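PDB 4DQD: extracellular ligand-binding receptor from Rhodopseudomonas palustris, which probably serves as the solute-binding protein of an ABC transporter, capturing aromatic acids such as 3-phenylpyruvic acid in its cleft for uptake. Local coordinates for residues L93-A98 with K111-V116; V117-I122 with N340-D345. All blocks are in the same frame, centred on the assembly; numbering follows the deposited sequence.

Contact 1. Residues L93-A98 with K111-V116. With PPY (3-phenylpyruvic acid), chain B.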
# COMPACT_ATOMS: atom_id res chain seq x y z
N LEU A 93 4.12 -4.38 14.42
CA LEU A 93 4.40 -3.46 13.34
C LEU A 93 3.25 -3.48 12.35
O LEU A 93 2.92 -4.53 11.80
CB LEU A 93 5.67 -3.91 12.60
CG LEU A 93 6.01 -3.13 11.32
CD1 LEU A 93 6.33 -1.67 11.65
CD2 LEU A 93 7.18 -3.80 10.59
N MSE A 94 2.66 -2.31 12.10
CA MSE A 94 1.63 -2.18 11.06
C MSE A 94 2.31 -1.56 9.87
O MSE A 94 2.55 -0.37 9.86
CB MSE A 94 0.52 -1.24 11.53
CG MSE A 94 0.06 -1.44 12.98
SE MSE A 94 -0.62 -3.24 13.42
CE MSE A 94 -2.19 -3.18 12.27
N THR A 95 2.65 -2.37 8.87
CA THR A 95 3.33 -1.79 7.72
C THR A 95 2.31 -1.16 6.80
O THR A 95 1.17 -1.62 6.72
CB THR A 95 4.20 -2.81 6.96
OG1 THR A 95 4.92 -2.13 5.92
CG2 THR A 95 3.36 -3.92 6.35
N MSE A 96 2.70 -0.08 6.13
CA MSE A 96 1.79 0.60 5.20
C MSE A 96 2.14 0.32 3.75
O MSE A 96 1.54 0.90 2.84
CB MSE A 96 1.74 2.11 5.48
CG MSE A 96 1.17 2.42 6.86
SE MSE A 96 1.12 4.33 7.22
CE MSE A 96 3.06 4.72 7.34
N ALA A 97 3.11 -0.57 3.53
CA ALA A 97 3.55 -0.92 2.17
C ALA A 97 2.84 -2.16 1.61
O ALA A 97 1.98 -2.74 2.27
CB ALA A 97 5.07 -1.09 2.15
N ALA A 98 3.18 -2.55 0.38
CA ALA A 98 2.28 -3.45 -0.36
C ALA A 98 2.78 -4.86 -0.66
O ALA A 98 1.97 -5.77 -0.85
CB ALA A 98 1.85 -2.78 -1.68
N LYS A 111 5.19 -12.83 12.51
CA LYS A 111 4.18 -13.00 13.54
C LYS A 111 3.87 -11.65 14.23
O LYS A 111 2.77 -11.45 14.75
CB LYS A 111 4.67 -14.05 14.55
CG LYS A 111 3.66 -14.52 15.59
CD LYS A 111 2.38 -15.09 14.95
CE LYS A 111 2.59 -16.46 14.31
NZ LYS A 111 1.27 -17.06 13.90
N TRP A 112 4.83 -10.73 14.19
CA TRP A 112 4.65 -9.40 14.80
C TRP A 112 4.16 -8.34 13.82
O TRP A 112 3.97 -7.19 14.20
CB TRP A 112 5.96 -8.95 15.47
CG TRP A 112 6.26 -9.77 16.68
CD1 TRP A 112 7.02 -10.90 16.73
CD2 TRP A 112 5.74 -9.56 18.00
NE1 TRP A 112 7.02 -11.41 18.01
CE2 TRP A 112 6.24 -10.61 18.80
CE3 TRP A 112 4.91 -8.60 18.57
CZ2 TRP A 112 5.94 -10.71 20.16
CZ3 TRP A 112 4.61 -8.70 19.92
CH2 TRP A 112 5.13 -9.75 20.70
N VAL A 113 3.95 -8.73 12.57
CA VAL A 113 3.67 -7.75 11.53
C VAL A 113 2.25 -7.89 10.99
O VAL A 113 1.79 -9.00 10.73
CB VAL A 113 4.67 -7.91 10.36
CG1 VAL A 113 4.42 -6.84 9.29
CG2 VAL A 113 6.09 -7.83 10.89
N TYR A 114 1.57 -6.76 10.81
CA TYR A 114 0.25 -6.74 10.16
C TYR A 114 0.27 -5.77 8.99
O TYR A 114 1.14 -4.90 8.92
CB TYR A 114 -0.84 -6.36 11.16
CG TYR A 114 -1.00 -7.44 12.21
CD1 TYR A 114 -1.76 -8.58 11.94
CD2 TYR A 114 -0.32 -7.36 13.42
CE1 TYR A 114 -1.88 -9.58 12.87
CE2 TYR A 114 -0.43 -8.37 14.35
CZ TYR A 114 -1.21 -9.47 14.08
OH TYR A 114 -1.31 -10.47 15.01
N LYS A 115 -0.68 -5.93 8.07
CA LYS A 115 -0.55 -5.25 6.78
C LYS A 115 -1.91 -4.98 6.16
O LYS A 115 -2.55 -5.90 5.65
CB LYS A 115 0.30 -6.12 5.85
CG LYS A 115 0.57 -5.53 4.47
CD LYS A 115 1.53 -6.45 3.71
CE LYS A 115 1.79 -5.97 2.31
NZ LYS A 115 0.57 -6.15 1.46
N VAL A 116 -2.37 -3.73 6.21
CA VAL A 116 -3.69 -3.42 5.67
C VAL A 116 -3.78 -3.31 4.15
O VAL A 116 -4.86 -3.47 3.60
CB VAL A 116 -4.30 -2.13 6.28
CG1 VAL A 116 -4.49 -2.30 7.78
CG2 VAL A 116 -3.43 -0.91 5.96
C1 PPY B . 6.38 0.42 -2.73
O1 PPY B . 6.48 1.37 -3.55
O2 PPY B . 7.34 -0.22 -2.29
C2 PPY B . 5.06 -0.00 -2.29
O3 PPY B . 4.97 -0.86 -1.42
C3 PPY B . 4.00 0.71 -3.04
C1' PPY B . 2.63 0.67 -2.48
C2' PPY B . 1.56 0.43 -3.30
C3' PPY B . 0.18 0.40 -2.75
C4' PPY B . -0.03 0.62 -1.42
C5' PPY B . 1.14 0.90 -0.54
C6' PPY B . 2.41 0.93 -1.04
O HOH W 1 -1.00 -2.21 8.35
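Lys115 lays its aliphatic chain alongside Thr95 and ends on the backbone of Ala98. The chain runs extended from CB to CE, CG passing 3.7 Å from Thr95 CG2, and bends only at the last torsion (chi4 -71°), which turns NZ onto Ala98 O at 2.7 Å. NZ comes to that carbonyl from above its plane and also bonds Val117 O and Asn119 OD1, so three oxygens grip the buried ammonium. Ala98 N in turn donates to the ketone O3 of 3-phenylpyruvic acid at 3.0 Å; the lysine therefore probably helps to hold a residue that binds the ligand directly. Behind this lies parallel pairing: Leu93 N to Trp112 O, Tyr114 N to Leu93 O at 2.8 Å, and Thr95 N to Tyr114 O. Beyond these bonds a water links Thr95 O and Val116 N. On the Met94 face, the selenomethionine folds back, setting CE 3.6 Å from Tyr114 CB and SE approaching the ring obliquely, a Met-aromatic contact. Parallel strands whose following loop binds ligand fit the alpha/beta lobe of a periplasmic binding protein. Strand 113-115 is outermost in its sheet; strand 69-71 flanks 93-95, helix 76-88 packs on Leu93, and helix 284-305 on Met94 and Val116.

Contact 2. Residues V117-I122 with N340-D345; sequences VPNDDI and NHNGYD. With PPY (3-phenylpyruvic acid), chain B.
Asn342 reaches across to the turn that leads into helix 120-133 and bonds its backbone with both ends of the amide. From CB, which lies 3.6 Å from Asn119 ND2, the side chain extends with CG anti to the backbone N (chi1 -176°), and CG comes 3.1 Å from Asn119 OD1. The two amides stack almost flat, planes 9° apart, the side chains running opposite ways. At the tip, OD1 accepts from Asn119 N at 2.9 Å, the donor tilted from the carbonyl plane, while ND2 donates a hydrogen bond to Val117 O at 2.8 Å from above that carbonyl's plane. ND2 also bonds Lys115 O, and Lys115, through its side chain, holds the Asn119 amide as well, so one residue fixes both. Next to them Pro118 CG sits over one face of the Tyr344 ring, a CH-pi contact of 4.1 Å to the centroid, and Ile122 CD1 reaches Tyr344 O at 3.5 Å. Asn340 OD1 accepts from Asn342 N, an Asx turn, and also from Gly343 N, completing an Asx motif. The Val117 side chain points away from this loop, its CG1 3.6 Å from C4' of 3-phenylpyruvic acid. The loop between strands 332-334 and 350-355 is thereby packed against the junction of strand 113-115 and helix 120-133, whose first turn meets helix 147-163 through Asp120 and Asp121.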
# COMPACT_ATOMS: atom_id res chain seq x y z
N VAL A 117 -2.68 -3.01 3.46
CA VAL A 117 -2.74 -2.94 2.00
C VAL A 117 -2.80 -4.36 1.45
O VAL A 117 -2.02 -5.21 1.87
CB VAL A 117 -1.51 -2.24 1.41
CG1 VAL A 117 -1.53 -2.33 -0.13
CG2 VAL A 117 -1.46 -0.78 1.88
N PRO A 118 -3.73 -4.65 0.54
CA PRO A 118 -3.76 -6.05 0.08
C PRO A 118 -2.45 -6.48 -0.57
O PRO A 118 -1.82 -5.72 -1.31
CB PRO A 118 -4.90 -6.04 -0.96
CG PRO A 118 -5.80 -4.92 -0.49
CD PRO A 118 -4.85 -3.86 0.00
N ASN A 119 -2.06 -7.72 -0.30
CA ASN A 119 -0.83 -8.27 -0.89
C ASN A 119 -0.78 -8.15 -2.41
O ASN A 119 -1.76 -8.45 -3.11
CB ASN A 119 -0.65 -9.74 -0.50
CG ASN A 119 -0.24 -9.93 0.95
OD1 ASN A 119 0.17 -8.99 1.65
ND2 ASN A 119 -0.31 -11.17 1.41
N ASP A 120 0.37 -7.75 -2.92
CA ASP A 120 0.52 -7.54 -4.36
C ASP A 120 0.28 -8.78 -5.21
O ASP A 120 -0.09 -8.66 -6.38
CB ASP A 120 1.89 -6.94 -4.69
CG ASP A 120 1.99 -5.48 -4.32
OD1 ASP A 120 1.01 -4.75 -4.53
OD2 ASP A 120 3.06 -5.07 -3.83
N ASP A 121 0.50 -9.97 -4.65
CA ASP A 121 0.24 -11.17 -5.46
C ASP A 121 -1.24 -11.33 -5.79
O ASP A 121 -1.59 -11.78 -6.89
CB ASP A 121 0.86 -12.44 -4.85
CG ASP A 121 0.36 -12.75 -3.45
OD1 ASP A 121 -0.18 -11.86 -2.77
OD2 ASP A 121 0.53 -13.91 -3.01
N ILE A 122 -2.11 -10.94 -4.86
CA ILE A 122 -3.55 -10.93 -5.12
C ILE A 122 -3.86 -9.97 -6.25
O ILE A 122 -4.62 -10.29 -7.16
CB ILE A 122 -4.35 -10.53 -3.87
CG1 ILE A 122 -4.01 -11.46 -2.70
CG2 ILE A 122 -5.86 -10.53 -4.17
CD1 ILE A 122 -4.55 -10.97 -1.36
N ASN A 340 -2.19 -15.65 8.23
CA ASN A 340 -2.46 -14.58 7.27
C ASN A 340 -2.64 -13.24 7.99
O ASN A 340 -3.71 -12.97 8.53
CB ASN A 340 -3.69 -14.90 6.41
CG ASN A 340 -3.90 -13.88 5.30
OD1 ASN A 340 -3.23 -12.86 5.27
ND2 ASN A 340 -4.83 -14.16 4.39
N HIS A 341 -1.58 -12.43 8.00
CA HIS A 341 -1.61 -11.14 8.67
C HIS A 341 -1.88 -10.00 7.69
O HIS A 341 -1.65 -8.82 8.01
CB HIS A 341 -0.29 -10.92 9.42
CG HIS A 341 -0.21 -11.64 10.73
ND1 HIS A 341 0.76 -11.36 11.67
CD2 HIS A 341 -0.98 -12.62 11.26
CE1 HIS A 341 0.58 -12.13 12.73
NE2 HIS A 341 -0.47 -12.90 12.51
N ASN A 342 -2.38 -10.37 6.51
CA ASN A 342 -2.84 -9.42 5.50
C ASN A 342 -4.37 -9.38 5.56
O ASN A 342 -4.96 -8.35 5.88
CB ASN A 342 -2.29 -9.83 4.13
CG ASN A 342 -2.63 -8.85 3.02
OD1 ASN A 342 -2.99 -9.26 1.92
ND2 ASN A 342 -2.50 -7.55 3.29
N GLY A 343 -5.01 -10.52 5.29
CA GLY A 343 -6.42 -10.69 5.60
C GLY A 343 -7.38 -10.68 4.43
O GLY A 343 -8.59 -10.72 4.63
N TYR A 344 -6.85 -10.66 3.21
CA TYR A 344 -7.69 -10.49 2.02
C TYR A 344 -7.65 -11.66 1.07
O TYR A 344 -6.68 -12.43 1.04
CB TYR A 344 -7.22 -9.25 1.24
CG TYR A 344 -7.17 -8.01 2.09
CD1 TYR A 344 -8.35 -7.33 2.43
CD2 TYR A 344 -5.96 -7.55 2.59
CE1 TYR A 344 -8.30 -6.19 3.24
CE2 TYR A 344 -5.90 -6.41 3.38
CZ TYR A 344 -7.07 -5.74 3.70
OH TYR A 344 -6.98 -4.61 4.51
N ASP A 345 -8.70 -11.79 0.27
CA ASP A 345 -8.67 -12.67 -0.88
C ASP A 345 -9.08 -11.90 -2.14
O ASP A 345 -9.16 -10.66 -2.11
CB ASP A 345 -9.53 -13.93 -0.66
CG ASP A 345 -10.98 -13.61 -0.42
OD1 ASP A 345 -11.45 -12.57 -0.90
OD2 ASP A 345 -11.67 -14.42 0.25
C1 PPY B . 6.38 0.42 -2.73
O1 PPY B . 6.48 1.37 -3.55
O2 PPY B . 7.34 -0.22 -2.29
C2 PPY B . 5.06 -0.00 -2.29
O3 PPY B . 4.97 -0.86 -1.42
C3 PPY B . 4.00 0.71 -3.04
C1' PPY B . 2.63 0.67 -2.48
C2' PPY B . 1.56 0.43 -3.30
C3' PPY B . 0.18 0.40 -2.75
C4' PPY B . -0.03 0.62 -1.42
C5' PPY B . 1.14 0.90 -0.54
C6' PPY B . 2.41 0.93 -1.04
O HOH W 2 -0.58 -12.90 3.96

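Overall arrangement
Going from the N terminus, the chain leaves strand 93-95, passes through an irregular loop and returns as strand 113-115, where contact 1 closes a short excursion at the edge of the six-stranded sheet. Contact 2 opens directly afterwards and closes only some 220 residues later, once the chain has built the four-stranded sheet and its helices. The two therefore neither nest nor cross. They nevertheless meet: Val113 O bonds His341 ND1, whose ring stacks on Tyr114, so the loop before strand 350-355 lies along the edge strand. Both border 3-phenylpyruvic acid, through 96-98 and Val117, while the 340-345 loop lies behind them, joined to the sheet edge by these bonds.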